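Local coordinates for protein sulfurtransferase (Azotobacter vinelandii, PDB 1E0C) that probably catalyses the transfer of sulfur from thiosulfate to cyanide through a persulfide carried on a cysteine, as in other rhodaneses, at residues Glu24-Asp29 with Ala82-Tyr87; Phe4-Leu9 with Gln17-Ala22; Val179-Gly184 with Trp261-Asp266; Ile220-Glu225 with Leu246-Val251. All blocks are in the same frame, centred on the assembly; numbering follows the deposited sequence.

Contact 1 of 4, residues Glu24-Asp29 with Ala82-Tyr87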
loop_
_atom_site.group_PDB
_atom_site.type_symbol
_atom_site.label_atom_id
_atom_site.label_comp_id
_atom_site.label_asym_id
_atom_site.label_seq_id
_atom_site.Cartn_x
_atom_site.Cartn_y
_atom_site.Cartn_z
ATOM N N GLU A 24 11.146 18.995 -4.668
ATOM C CA GLU A 24 11.399 17.726 -4.007
ATOM C C GLU A 24 10.313 16.689 -4.247
ATOM O O GLU A 24 10.472 15.512 -3.905
ATOM C CB GLU A 24 11.577 17.951 -2.500
ATOM C CG GLU A 24 10.325 18.348 -1.749
ATOM C CD GLU A 24 10.071 19.832 -1.643
ATOM O OE1 GLU A 24 10.489 20.612 -2.525
ATOM O OE2 GLU A 24 9.418 20.260 -0.661
ATOM N N LEU A 25 9.183 17.102 -4.800
ATOM C CA LEU A 25 8.042 16.215 -4.965
ATOM C C LEU A 25 8.269 15.156 -6.034
ATOM O O LEU A 25 8.561 15.447 -7.197
ATOM C CB LEU A 25 6.790 17.023 -5.322
ATOM C CG LEU A 25 5.538 16.218 -5.682
ATOM C CD1 LEU A 25 5.092 15.369 -4.489
ATOM C CD2 LEU A 25 4.421 17.163 -6.107
ATOM N N ILE A 26 8.062 13.906 -5.631
ATOM C CA ILE A 26 7.963 12.802 -6.574
ATOM C C ILE A 26 6.524 12.268 -6.471
ATOM O O ILE A 26 6.179 11.639 -5.477
ATOM C CB ILE A 26 8.966 11.670 -6.328
ATOM C CG1 ILE A 26 10.402 12.199 -6.404
ATOM C CG2 ILE A 26 8.744 10.574 -7.375
ATOM C CD1 ILE A 26 11.473 11.126 -6.348
ATOM N N LEU A 27 5.705 12.658 -7.424
ATOM C CA LEU A 27 4.284 12.312 -7.439
ATOM C C LEU A 27 4.086 11.042 -8.261
ATOM O O LEU A 27 4.424 10.983 -9.441
ATOM C CB LEU A 27 3.493 13.468 -8.032
ATOM C CG LEU A 27 1.990 13.303 -8.223
ATOM C CD1 LEU A 27 1.312 13.022 -6.875
ATOM C CD2 LEU A 27 1.407 14.583 -8.823
ATOM N N VAL A 28 3.571 10.015 -7.599
ATOM C CA VAL A 28 3.456 8.694 -8.218
ATOM C C VAL A 28 2.002 8.297 -8.414
ATOM O O VAL A 28 1.208 8.259 -7.480
ATOM C CB VAL A 28 4.146 7.635 -7.323
ATOM C CG1 VAL A 28 4.056 6.257 -7.951
ATOM C CG2 VAL A 28 5.582 8.054 -7.064
ATOM N N ASP A 29 1.690 7.974 -9.656
ATOM C CA ASP A 29 0.357 7.567 -10.074
ATOM C C ASP A 29 0.344 6.061 -10.321
ATOM O O ASP A 29 1.103 5.568 -11.153
ATOM C CB ASP A 29 0.024 8.328 -11.359
ATOM C CG ASP A 29 -1.218 7.939 -12.097
ATOM O OD1 ASP A 29 -1.451 6.742 -12.344
ATOM O OD2 ASP A 29 -1.972 8.853 -12.538
ATOM N N ALA A 82 13.985 13.727 -1.807
ATOM C CA ALA A 82 12.685 13.413 -2.370
ATOM C C ALA A 82 11.596 13.297 -1.297
ATOM O O ALA A 82 11.827 12.719 -0.239
ATOM C CB ALA A 82 12.727 12.079 -3.119
ATOM N N VAL A 83 10.410 13.734 -1.681
ATOM C CA VAL A 83 9.196 13.509 -0.906
ATOM C C VAL A 83 8.156 12.916 -1.861
ATOM O O VAL A 83 7.811 13.535 -2.866
ATOM C CB VAL A 83 8.608 14.769 -0.259
ATOM C CG1 VAL A 83 7.356 14.382 0.537
ATOM C CG2 VAL A 83 9.608 15.440 0.675
ATOM N N TYR A 84 7.756 11.674 -1.595
ATOM C CA TYR A 84 6.811 11.005 -2.468
ATOM C C TYR A 84 5.377 11.336 -2.039
ATOM O O TYR A 84 5.091 11.417 -0.846
ATOM C CB TYR A 84 6.971 9.481 -2.418
ATOM C CG TYR A 84 8.237 8.991 -3.093
ATOM C CD1 TYR A 84 9.452 9.091 -2.450
ATOM C CD2 TYR A 84 8.184 8.431 -4.369
ATOM C CE1 TYR A 84 10.625 8.637 -3.044
ATOM C CE2 TYR A 84 9.348 7.973 -4.967
ATOM C CZ TYR A 84 10.550 8.108 -4.321
ATOM O OH TYR A 84 11.707 7.649 -4.915
ATOM N N VAL A 85 4.553 11.592 -3.031
ATOM C CA VAL A 85 3.102 11.637 -2.837
ATOM C C VAL A 85 2.514 10.572 -3.754
ATOM O O VAL A 85 2.914 10.481 -4.920
ATOM C CB VAL A 85 2.475 12.999 -3.130
ATOM C CG1 VAL A 85 0.955 12.912 -3.015
ATOM C CG2 VAL A 85 3.017 14.028 -2.142
ATOM N N VAL A 86 1.725 9.675 -3.178
ATOM C CA VAL A 86 1.305 8.488 -3.915
ATOM C C VAL A 86 -0.203 8.423 -4.053
ATOM O O VAL A 86 -0.934 8.648 -3.079
ATOM C CB VAL A 86 1.797 7.226 -3.159
ATOM C CG1 VAL A 86 1.595 5.988 -4.004
ATOM C CG2 VAL A 86 3.251 7.389 -2.736
ATOM N N TYR A 87 -0.686 8.019 -5.225
ATOM C CA TYR A 87 -2.116 7.840 -5.405
ATOM C C TYR A 87 -2.462 6.760 -6.412
ATOM O O TYR A 87 -1.663 6.386 -7.266
ATOM C CB TYR A 87 -2.781 9.155 -5.813
ATOM C CG TYR A 87 -2.526 9.619 -7.230
ATOM C CD1 TYR A 87 -1.460 10.461 -7.515
ATOM C CD2 TYR A 87 -3.398 9.282 -8.256
ATOM C CE1 TYR A 87 -1.238 10.916 -8.808
ATOM C CE2 TYR A 87 -3.199 9.747 -9.550
ATOM C CZ TYR A 87 -2.113 10.559 -9.806
ATOM O OH TYR A 87 -1.918 11.048 -11.082
#

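Contact 2 of 4, residues Phe4-Leu9 with Gln17-Ala22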
loop_
_atom_site.group_PDB
_atom_site.type_symbol
_atom_site.label_atom_id
_atom_site.label_comp_id
_atom_site.label_asym_id
_atom_site.label_seq_id
_atom_site.Cartn_x
_atom_site.Cartn_y
_atom_site.Cartn_z
ATOM N N PHE A 4 6.427 19.819 2.502
ATOM C CA PHE A 4 5.464 18.824 2.930
ATOM C C PHE A 4 5.631 18.429 4.393
ATOM O O PHE A 4 4.810 17.684 4.932
ATOM C CB PHE A 4 5.652 17.555 2.071
ATOM C CG PHE A 4 5.128 17.699 0.672
ATOM C CD1 PHE A 4 5.914 18.292 -0.306
ATOM C CD2 PHE A 4 3.868 17.243 0.333
ATOM C CE1 PHE A 4 5.442 18.419 -1.599
ATOM C CE2 PHE A 4 3.392 17.372 -0.959
ATOM C CZ PHE A 4 4.184 17.962 -1.922
ATOM N N ALA A 5 6.713 18.868 5.020
ATOM C CA ALA A 5 7.060 18.472 6.370
ATOM C C ALA A 5 5.998 18.736 7.419
ATOM O O ALA A 5 5.906 17.973 8.390
ATOM C CB ALA A 5 8.391 19.089 6.782
ATOM N N SER A 6 5.159 19.753 7.253
ATOM C CA SER A 6 4.138 20.039 8.262
ATOM C C SER A 6 2.932 19.121 8.150
ATOM O O SER A 6 2.066 19.120 9.027
ATOM C CB SER A 6 3.683 21.500 8.125
ATOM O OG SER A 6 3.054 21.691 6.868
ATOM N N LEU A 7 2.794 18.403 7.040
ATOM C CA LEU A 7 1.609 17.588 6.803
ATOM C C LEU A 7 1.719 16.190 7.404
ATOM O O LEU A 7 2.800 15.615 7.482
ATOM C CB LEU A 7 1.358 17.453 5.297
ATOM C CG LEU A 7 1.185 18.764 4.520
ATOM C CD1 LEU A 7 1.274 18.492 3.022
ATOM C CD2 LEU A 7 -0.158 19.396 4.866
ATOM N N PRO A 8 0.571 15.603 7.709
ATOM C CA PRO A 8 0.512 14.221 8.164
ATOM C C PRO A 8 0.691 13.301 6.956
ATOM O O PRO A 8 0.728 13.776 5.811
ATOM C CB PRO A 8 -0.898 14.087 8.719
ATOM C CG PRO A 8 -1.705 15.084 7.964
ATOM C CD PRO A 8 -0.778 16.195 7.567
ATOM N N LEU A 9 0.718 12.004 7.221
ATOM C CA LEU A 9 0.936 11.046 6.127
ATOM C C LEU A 9 -0.156 11.162 5.078
ATOM O O LEU A 9 0.116 11.227 3.877
ATOM C CB LEU A 9 0.979 9.631 6.697
ATOM C CG LEU A 9 1.576 8.534 5.816
ATOM C CD1 LEU A 9 1.839 7.281 6.652
ATOM C CD2 LEU A 9 0.657 8.203 4.652
ATOM N N GLN A 17 -2.462 20.060 -4.351
ATOM C CA GLN A 17 -2.550 21.076 -5.401
ATOM C C GLN A 17 -1.695 22.294 -5.124
ATOM O O GLN A 17 -1.041 22.833 -6.025
ATOM C CB GLN A 17 -3.992 21.474 -5.711
ATOM C CG GLN A 17 -4.081 22.396 -6.933
ATOM C CD GLN A 17 -5.478 22.585 -7.458
ATOM O OE1 GLN A 17 -6.320 21.690 -7.398
ATOM N NE2 GLN A 17 -5.747 23.760 -8.040
ATOM N N ALA A 18 -1.619 22.735 -3.876
ATOM C CA ALA A 18 -0.838 23.893 -3.478
ATOM C C ALA A 18 0.661 23.645 -3.606
ATOM O O ALA A 18 1.460 24.574 -3.520
ATOM C CB ALA A 18 -1.149 24.223 -2.012
ATOM N N ARG A 19 1.053 22.375 -3.691
ATOM C CA ARG A 19 2.457 21.997 -3.646
ATOM C C ARG A 19 2.911 21.239 -4.888
ATOM O O ARG A 19 4.017 20.686 -4.869
ATOM C CB ARG A 19 2.704 21.120 -2.399
ATOM C CG ARG A 19 2.545 21.874 -1.080
ATOM C CD ARG A 19 2.582 20.926 0.111
ATOM N NE ARG A 19 2.461 21.632 1.384
ATOM C CZ ARG A 19 1.317 22.096 1.879
ATOM N NH1 ARG A 19 0.170 21.933 1.230
ATOM N NH2 ARG A 19 1.311 22.759 3.029
ATOM N N LEU A 20 2.163 21.288 -5.982
ATOM C CA LEU A 20 2.496 20.543 -7.189
ATOM C C LEU A 20 3.853 20.890 -7.784
ATOM O O LEU A 20 4.450 20.061 -8.485
ATOM C CB LEU A 20 1.430 20.738 -8.273
ATOM C CG LEU A 20 0.120 19.966 -8.087
ATOM C CD1 LEU A 20 -0.888 20.368 -9.151
ATOM C CD2 LEU A 20 0.374 18.462 -8.102
ATOM N N SER A 21 4.306 22.124 -7.602
ATOM C CA SER A 21 5.582 22.545 -8.169
ATOM C C SER A 21 6.738 22.439 -7.198
ATOM O O SER A 21 7.850 22.901 -7.483
ATOM C CB SER A 21 5.450 23.962 -8.742
ATOM O OG SER A 21 5.443 24.905 -7.689
ATOM N N ALA A 22 6.544 21.812 -6.036
ATOM C CA ALA A 22 7.660 21.645 -5.092
ATOM C C ALA A 22 8.734 20.787 -5.751
ATOM O O ALA A 22 8.411 19.739 -6.321
ATOM C CB ALA A 22 7.153 20.981 -3.815
HETATM O O HOH W 1 3.790 23.212 4.271
#

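Contact 3 of 4, residues Val179-Gly184 with Trp261-Asp266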
loop_
_atom_site.group_PDB
_atom_site.type_symbol
_atom_site.label_atom_id
_atom_site.label_comp_id
_atom_site.label_asym_id
_atom_site.label_seq_id
_atom_site.Cartn_x
_atom_site.Cartn_y
_atom_site.Cartn_z
ATOM N N VAL A 179 -12.768 -19.483 -2.512
ATOM C CA VAL A 179 -11.458 -20.103 -2.319
ATOM C C VAL A 179 -10.556 -19.923 -3.530
ATOM O O VAL A 179 -10.851 -20.422 -4.611
ATOM C CB VAL A 179 -11.652 -21.607 -2.026
ATOM C CG1 VAL A 179 -10.344 -22.252 -1.608
ATOM C CG2 VAL A 179 -12.704 -21.775 -0.929
ATOM N N LEU A 180 -9.452 -19.218 -3.327
ATOM C CA LEU A 180 -8.546 -18.819 -4.393
ATOM C C LEU A 180 -7.162 -19.432 -4.208
ATOM O O LEU A 180 -6.139 -18.872 -4.602
ATOM C CB LEU A 180 -8.434 -17.286 -4.386
ATOM C CG LEU A 180 -9.741 -16.534 -4.647
ATOM C CD1 LEU A 180 -9.494 -15.029 -4.682
ATOM C CD2 LEU A 180 -10.386 -16.998 -5.946
ATOM N N ALA A 181 -7.151 -20.576 -3.542
ATOM C CA ALA A 181 -5.921 -21.323 -3.290
ATOM C C ALA A 181 -6.323 -22.753 -2.933
ATOM O O ALA A 181 -7.526 -23.038 -2.863
ATOM C CB ALA A 181 -5.099 -20.682 -2.190
ATOM N N ALA A 182 -5.351 -23.619 -2.718
ATOM C CA ALA A 182 -5.638 -24.999 -2.351
ATOM C C ALA A 182 -6.487 -25.053 -1.081
ATOM O O ALA A 182 -7.346 -25.915 -0.961
ATOM C CB ALA A 182 -4.363 -25.799 -2.142
ATOM N N LYS A 183 -6.184 -24.173 -0.131
ATOM C CA LYS A 183 -6.904 -24.123 1.134
ATOM C C LYS A 183 -7.695 -22.817 1.254
ATOM O O LYS A 183 -7.182 -21.750 0.923
ATOM C CB LYS A 183 -5.905 -24.187 2.299
ATOM C CG LYS A 183 -5.081 -25.471 2.305
ATOM C CD LYS A 183 -4.083 -25.485 3.444
ATOM C CE LYS A 183 -2.836 -24.670 3.108
ATOM N NZ LYS A 183 -1.730 -24.988 4.059
ATOM N N GLY A 184 -8.912 -22.930 1.756
ATOM C CA GLY A 184 -9.760 -21.759 1.990
ATOM C C GLY A 184 -9.795 -21.483 3.494
ATOM O O GLY A 184 -9.588 -22.400 4.287
ATOM N N TRP A 261 0.150 -18.452 1.654
ATOM C CA TRP A 261 -0.361 -19.153 2.831
ATOM C C TRP A 261 -1.395 -20.207 2.486
ATOM O O TRP A 261 -1.394 -21.311 3.065
ATOM C CB TRP A 261 -0.968 -18.166 3.847
ATOM C CG TRP A 261 -1.129 -18.715 5.237
ATOM C CD1 TRP A 261 -2.183 -19.444 5.723
ATOM C CD2 TRP A 261 -0.237 -18.520 6.340
ATOM N NE1 TRP A 261 -1.990 -19.720 7.059
ATOM C CE2 TRP A 261 -0.795 -19.174 7.457
ATOM C CE3 TRP A 261 0.993 -17.879 6.486
ATOM C CZ2 TRP A 261 -0.167 -19.175 8.699
ATOM C CZ3 TRP A 261 1.617 -17.871 7.718
ATOM C CH2 TRP A 261 1.034 -18.537 8.815
ATOM N N GLY A 262 -2.258 -19.936 1.515
ATOM C CA GLY A 262 -3.320 -20.866 1.156
ATOM C C GLY A 262 -2.796 -22.061 0.364
ATOM O O GLY A 262 -3.534 -23.009 0.118
ATOM N N ASN A 263 -1.543 -21.989 -0.074
ATOM C CA ASN A 263 -0.980 -23.042 -0.912
ATOM C C ASN A 263 0.197 -23.746 -0.260
ATOM O O ASN A 263 0.636 -24.798 -0.752
ATOM C CB ASN A 263 -0.555 -22.449 -2.264
ATOM C CG ASN A 263 -1.740 -22.139 -3.155
ATOM O OD1 ASN A 263 -2.595 -22.988 -3.395
ATOM N ND2 ASN A 263 -1.843 -20.890 -3.606
ATOM N N HIS A 264 0.772 -23.171 0.791
ATOM C CA HIS A 264 2.003 -23.766 1.344
ATOM C C HIS A 264 1.645 -24.951 2.224
ATOM O O HIS A 264 0.640 -24.926 2.932
ATOM C CB HIS A 264 2.774 -22.709 2.138
ATOM C CG HIS A 264 4.202 -23.103 2.372
ATOM N ND1 HIS A 264 4.581 -23.931 3.413
ATOM C CD2 HIS A 264 5.322 -22.841 1.664
ATOM C CE1 HIS A 264 5.890 -24.124 3.353
ATOM N NE2 HIS A 264 6.359 -23.477 2.295
ATOM N N PRO A 265 2.461 -25.995 2.239
ATOM C CA PRO A 265 2.165 -27.174 3.028
ATOM C C PRO A 265 2.213 -26.943 4.530
ATOM O O PRO A 265 1.572 -27.703 5.265
ATOM C CB PRO A 265 3.240 -28.184 2.625
ATOM C CG PRO A 265 3.815 -27.674 1.355
ATOM C CD PRO A 265 3.657 -26.174 1.379
ATOM N N ASP A 266 2.983 -25.983 5.020
ATOM C CA ASP A 266 3.190 -25.848 6.457
ATOM C C ASP A 266 2.133 -24.994 7.154
ATOM O O ASP A 266 2.186 -24.861 8.382
ATOM C CB ASP A 266 4.545 -25.202 6.749
ATOM C CG ASP A 266 5.744 -26.027 6.342
ATOM O OD1 ASP A 266 5.565 -27.214 6.033
ATOM O OD2 ASP A 266 6.856 -25.457 6.330
HETATM O O HOH W 2 -3.638 -19.399 -5.162
HETATM O O HOH W 3 -1.360 -27.729 4.381
#

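Contact 4 of 4, residues Ile220-Glu225 with Leu246-Val251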
loop_
_atom_site.group_PDB
_atom_site.type_symbol
_atom_site.label_atom_id
_atom_site.label_comp_id
_atom_site.label_asym_id
_atom_site.label_seq_id
_atom_site.Cartn_x
_atom_site.Cartn_y
_atom_site.Cartn_z
ATOM N N ILE A 220 -7.504 -4.538 16.546
ATOM C CA ILE A 220 -6.353 -4.041 15.772
ATOM C C ILE A 220 -5.943 -2.699 16.369
ATOM O O ILE A 220 -6.493 -1.650 16.036
ATOM C CB ILE A 220 -6.702 -3.910 14.285
ATOM C CG1 ILE A 220 -7.105 -5.260 13.688
ATOM C CG2 ILE A 220 -5.552 -3.293 13.492
ATOM C CD1 ILE A 220 -7.873 -5.155 12.381
ATOM N N THR A 221 -5.112 -2.762 17.402
ATOM C CA THR A 221 -4.740 -1.609 18.212
ATOM C C THR A 221 -3.229 -1.412 18.163
ATOM O O THR A 221 -2.505 -2.367 17.855
ATOM C CB THR A 221 -5.174 -1.833 19.680
ATOM O OG1 THR A 221 -4.626 -3.081 20.126
ATOM C CG2 THR A 221 -6.693 -1.905 19.764
ATOM N N PRO A 222 -2.769 -0.189 18.347
ATOM C CA PRO A 222 -1.380 0.169 18.114
ATOM C C PRO A 222 -0.377 -0.453 19.055
ATOM O O PRO A 222 0.818 -0.520 18.730
ATOM C CB PRO A 222 -1.367 1.689 18.191
ATOM C CG PRO A 222 -2.581 2.040 18.988
ATOM C CD PRO A 222 -3.614 1.011 18.612
ATOM N N ASP A 223 -0.835 -1.000 20.181
ATOM C CA ASP A 223 0.021 -1.677 21.139
ATOM C C ASP A 223 0.334 -3.106 20.699
ATOM O O ASP A 223 1.080 -3.810 21.362
ATOM C CB ASP A 223 -0.671 -1.748 22.520
ATOM C CG ASP A 223 -1.972 -2.519 22.428
ATOM O OD1 ASP A 223 -2.923 -1.985 21.814
ATOM O OD2 ASP A 223 -2.048 -3.661 22.929
ATOM N N LYS A 224 -0.230 -3.523 19.568
ATOM C CA LYS A 224 0.072 -4.827 19.010
ATOM C C LYS A 224 0.873 -4.654 17.711
ATOM O O LYS A 224 0.681 -3.678 16.995
ATOM C CB LYS A 224 -1.214 -5.588 18.669
ATOM C CG LYS A 224 -2.026 -5.985 19.900
ATOM C CD LYS A 224 -3.300 -6.694 19.447
ATOM C CE LYS A 224 -4.100 -7.184 20.644
ATOM N NZ LYS A 224 -5.492 -7.535 20.248
ATOM N N GLU A 225 1.672 -5.678 17.406
ATOM C CA GLU A 225 2.262 -5.676 16.047
ATOM C C GLU A 225 1.100 -6.005 15.105
ATOM O O GLU A 225 0.317 -6.906 15.420
ATOM C CB GLU A 225 3.290 -6.813 15.978
ATOM C CG GLU A 225 3.840 -6.993 14.555
ATOM C CD GLU A 225 4.786 -8.189 14.531
ATOM O OE1 GLU A 225 4.421 -9.233 15.103
ATOM O OE2 GLU A 225 5.887 -8.044 13.971
ATOM N N LEU A 246 -2.304 5.992 10.956
ATOM C CA LEU A 246 -2.860 6.199 12.288
ATOM C C LEU A 246 -1.784 6.250 13.362
ATOM O O LEU A 246 -2.101 6.472 14.535
ATOM C CB LEU A 246 -3.883 5.114 12.636
ATOM C CG LEU A 246 -5.175 5.127 11.807
ATOM C CD1 LEU A 246 -6.027 3.911 12.141
ATOM C CD2 LEU A 246 -5.960 6.408 12.087
ATOM N N GLY A 247 -0.534 6.004 12.999
ATOM C CA GLY A 247 0.583 6.076 13.916
ATOM C C GLY A 247 0.886 4.767 14.623
ATOM O O GLY A 247 1.552 4.767 15.665
ATOM N N TYR A 248 0.397 3.647 14.097
ATOM C CA TYR A 248 0.716 2.352 14.737
ATOM C C TYR A 248 2.218 2.114 14.577
ATOM O O TYR A 248 2.733 2.189 13.457
ATOM C CB TYR A 248 -0.074 1.240 14.079
ATOM C CG TYR A 248 -1.542 1.107 14.403
ATOM C CD1 TYR A 248 -2.408 2.187 14.350
ATOM C CD2 TYR A 248 -2.080 -0.137 14.717
ATOM C CE1 TYR A 248 -3.759 2.040 14.612
ATOM C CE2 TYR A 248 -3.431 -0.298 14.967
ATOM C CZ TYR A 248 -4.266 0.803 14.930
ATOM O OH TYR A 248 -5.615 0.654 15.198
ATOM N N PRO A 249 2.932 1.845 15.658
ATOM C CA PRO A 249 4.378 1.754 15.623
ATOM C C PRO A 249 4.915 0.469 15.023
ATOM O O PRO A 249 6.097 0.444 14.625
ATOM C CB PRO A 249 4.794 1.860 17.097
ATOM C CG PRO A 249 3.601 1.330 17.829
ATOM C CD PRO A 249 2.412 1.844 17.054
ATOM N N ARG A 250 4.135 -0.600 14.996
ATOM C CA ARG A 250 4.635 -1.906 14.544
ATOM C C ARG A 250 3.714 -2.504 13.491
ATOM O O ARG A 250 2.621 -2.993 13.774
ATOM C CB ARG A 250 4.764 -2.868 15.731
ATOM C CG ARG A 250 5.886 -2.485 16.700
ATOM C CD ARG A 250 6.106 -3.568 17.737
ATOM N NE ARG A 250 4.948 -3.737 18.611
ATOM C CZ ARG A 250 4.683 -4.837 19.305
ATOM N NH1 ARG A 250 5.450 -5.917 19.190
ATOM N NH2 ARG A 250 3.628 -4.870 20.109
ATOM N N VAL A 251 4.093 -2.344 12.222
ATOM C CA VAL A 251 3.248 -2.719 11.104
ATOM C C VAL A 251 4.089 -3.444 10.039
ATOM O O VAL A 251 5.182 -2.982 9.723
ATOM C CB VAL A 251 2.623 -1.495 10.399
ATOM C CG1 VAL A 251 1.689 -1.960 9.278
ATOM C CG2 VAL A 251 1.850 -0.632 11.386
HETATM O O HOH W 4 3.107 -1.791 19.461
HETATM O O HOH W 5 1.526 -1.113 16.026
#

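Contact 1 of 4, residues Glu24-Asp29 with Ala82-Tyr87
Y87 and D29 lie at the C-terminal ends of two adjacent parallel strands, 25-29 and 83-87, and their side chains cross there. The Y87 ring, brought over the neighbouring strand by CG sitting between its backbone N and carbonyl carbon (chi1 73°), has D29 CA over one face, 4.0 Å from the ring centroid, and L27 CD1 in its plane at the edge. The phenol oxygen Y87 OH gives a weak hydrogen bond to D29 OD2 (2.6 Å) and has a second partner in I41 N, while D29 OD1 is bonded to T31. Y84, on the other face of the sheet, runs alongside I26, both pointing the same way. I26 CB lies over the Y84 ring, 4.1 Å from its centroid, and V28 CG2 meets the ring edge in its plane. Back on the face of Y87, L25 CD1 presses tightly on V85 CG2 at 3.4 Å. Five backbone bonds run between the two segments, such as I26 N to V83 O at 2.8 Å. These are two inner strands of the parallel sheet of a rhodanese-like domain: strand 110-113 flanks 83-87, 45-46 flanks 25-29, and helices 13-17 and 93-104 pack on opposite faces.

Contact 2 of 4, residues Phe4-Leu9 with Gln17-Ala22
F4 and R19 face each other from two turns of a rhodanese-like domain, with their CA atoms 7.9 Å apart and no backbone hydrogen bond between the segments. F4 to L7 forms a type I beta turn closed by L7 N to F4 O (3.0 Å), in the loop leading to strand 10-11. Two more type I turns, from Q17 to L20 and from R19 to A22, carry the chain from helix 13-17 towards strand 25-29. The side chains bridge the gap between the turns. R19, extended from CG to NE, slides past the F4 side chain in the opposite direction, so that its aliphatic part rather than its charge lies on the ring. R19 CD sits over the centre of one face, 3.8 Å from the F4 ring centroid, and R19 CB approaches F4 CZ to 3.5 Å. The guanidinium lies farther out, its plane turned 53° from that of the ring, and its cation-pi attraction can be at most weak. A22 CB meets the ring edge near its plane, 3.8 Å from F4 CE1. L7 comes at R19 from the opposite direction and sets CD1 over a guanidinium face. Polar partners outside the two segments probably help to fix this group: R19 NE bonds to D3 O and R19 NH1 to D15 O. Beneath the turns, F4 continues onto V83 and V85 of the sheet and its ring meets that of H111. At the solvent side a water in the guanidinium plane accepts from R19 NH2 at 2.8 Å and is hydrogen-bonded to S6 OG at 3.1 Å.

Contact 3 of 4, residues Val179-Gly184 with Trp261-Asp266
K183 and A182 of one loop fasten onto the loop after helix 257-261 through a close set of hydrogen bonds. The tight part centres on G262, whose carbonyl oxygen accepts from K183 N (2.9 Å) in the carbonyl plane. G262 packs directly against A181, whose CB lies 3.6 Å from G262 O. Beside it N263 turns its amide towards the other loop: OD1 takes the hydrogen of A182 N at 2.9 Å, the donor standing above the carbonyl plane, while ND2 bonds to G259 O. K183 runs along the G262 carbonyl and then bends at chi3 (-80°), which brings its ammonium group to H264 O, with NZ to O at 2.6 Å and nearly in line with the C=O bond. T267 O is a further acceptor for that nitrogen.

The looser margins are hydrated. One water links L180 O to N263 ND2; another accepts from K183 NZ (2.8 Å) and donates to P265 O. A182, N263 and P265 are exposed here, and the H264 side chain lies about 5 Å from a bound sulfate, which probably comes from the crystallisation liquor. The contact is loop-to-loop packing in the C-terminal rhodanese-like domain, joining the connection before strand 191-192 to the loop that follows helix 257-261.

Contact 4 of 4, residues Ile220-Glu225 with Leu246-Val251
P222 and Y248 bring the two loops within 4.5 Å, CA to CA, the first loop folding through a type I turn from T221 to K224 and the second leaving helix 235-245 by a Schellman motif at G247. The Y248 ring lies under the proline: P222 CB stands over one face, 3.9 Å from the ring centroid, and P222 CD reaches Y248 CZ at 3.7 Å. At the ring's edge the hydroxyl donates to I220 O (OH to O, 2.6 Å), the bond tilted from the carbonyl plane. These two contacts would restrict rotation of the phenol.

Farther along, R250 bends at chi3 (-65°), which lays its guanidinium face over the backbone N of E225. At the edge of the same group, NH2 makes a weak hydrogen bond to D223 O (3.0 Å), and a water in its plane links R250 NE to P222 O. The E225 carboxylate is directed instead to R157, in a salt bridge, and to Y153. A second water accepts from R250 N at 2.9 Å. These loops enter neighbouring parallel strands 225-228 and 251-253, placing the contact at the N-terminal ends of these two strands of the parallel sheet in an alpha/beta rhodanese-like domain.

In the fold
Contacts 1 and 2 belong to the N-terminal half of the chain, contacts 3 and 4 to the second rhodanese-like domain. Contact 2 comes first and abuts contact 1, their centres about 10 Å apart: F4 touches L25 and V85, so the surface turns pack on the parallel sheet. In the second domain, contact 4 falls within the sequence interval of contact 3, their centres about 27 Å apart. Contacts 1 and 3 lie on opposite sides of the chain's centre, their centres about 36 Å apart. Contacts 2 and 4 approach to about 6 Å between nearest atoms, and L9 reaches helix 235-245, bringing the two halves together. C230, carrying the persulfide, follows strand 225-228, into which contact 4 leads.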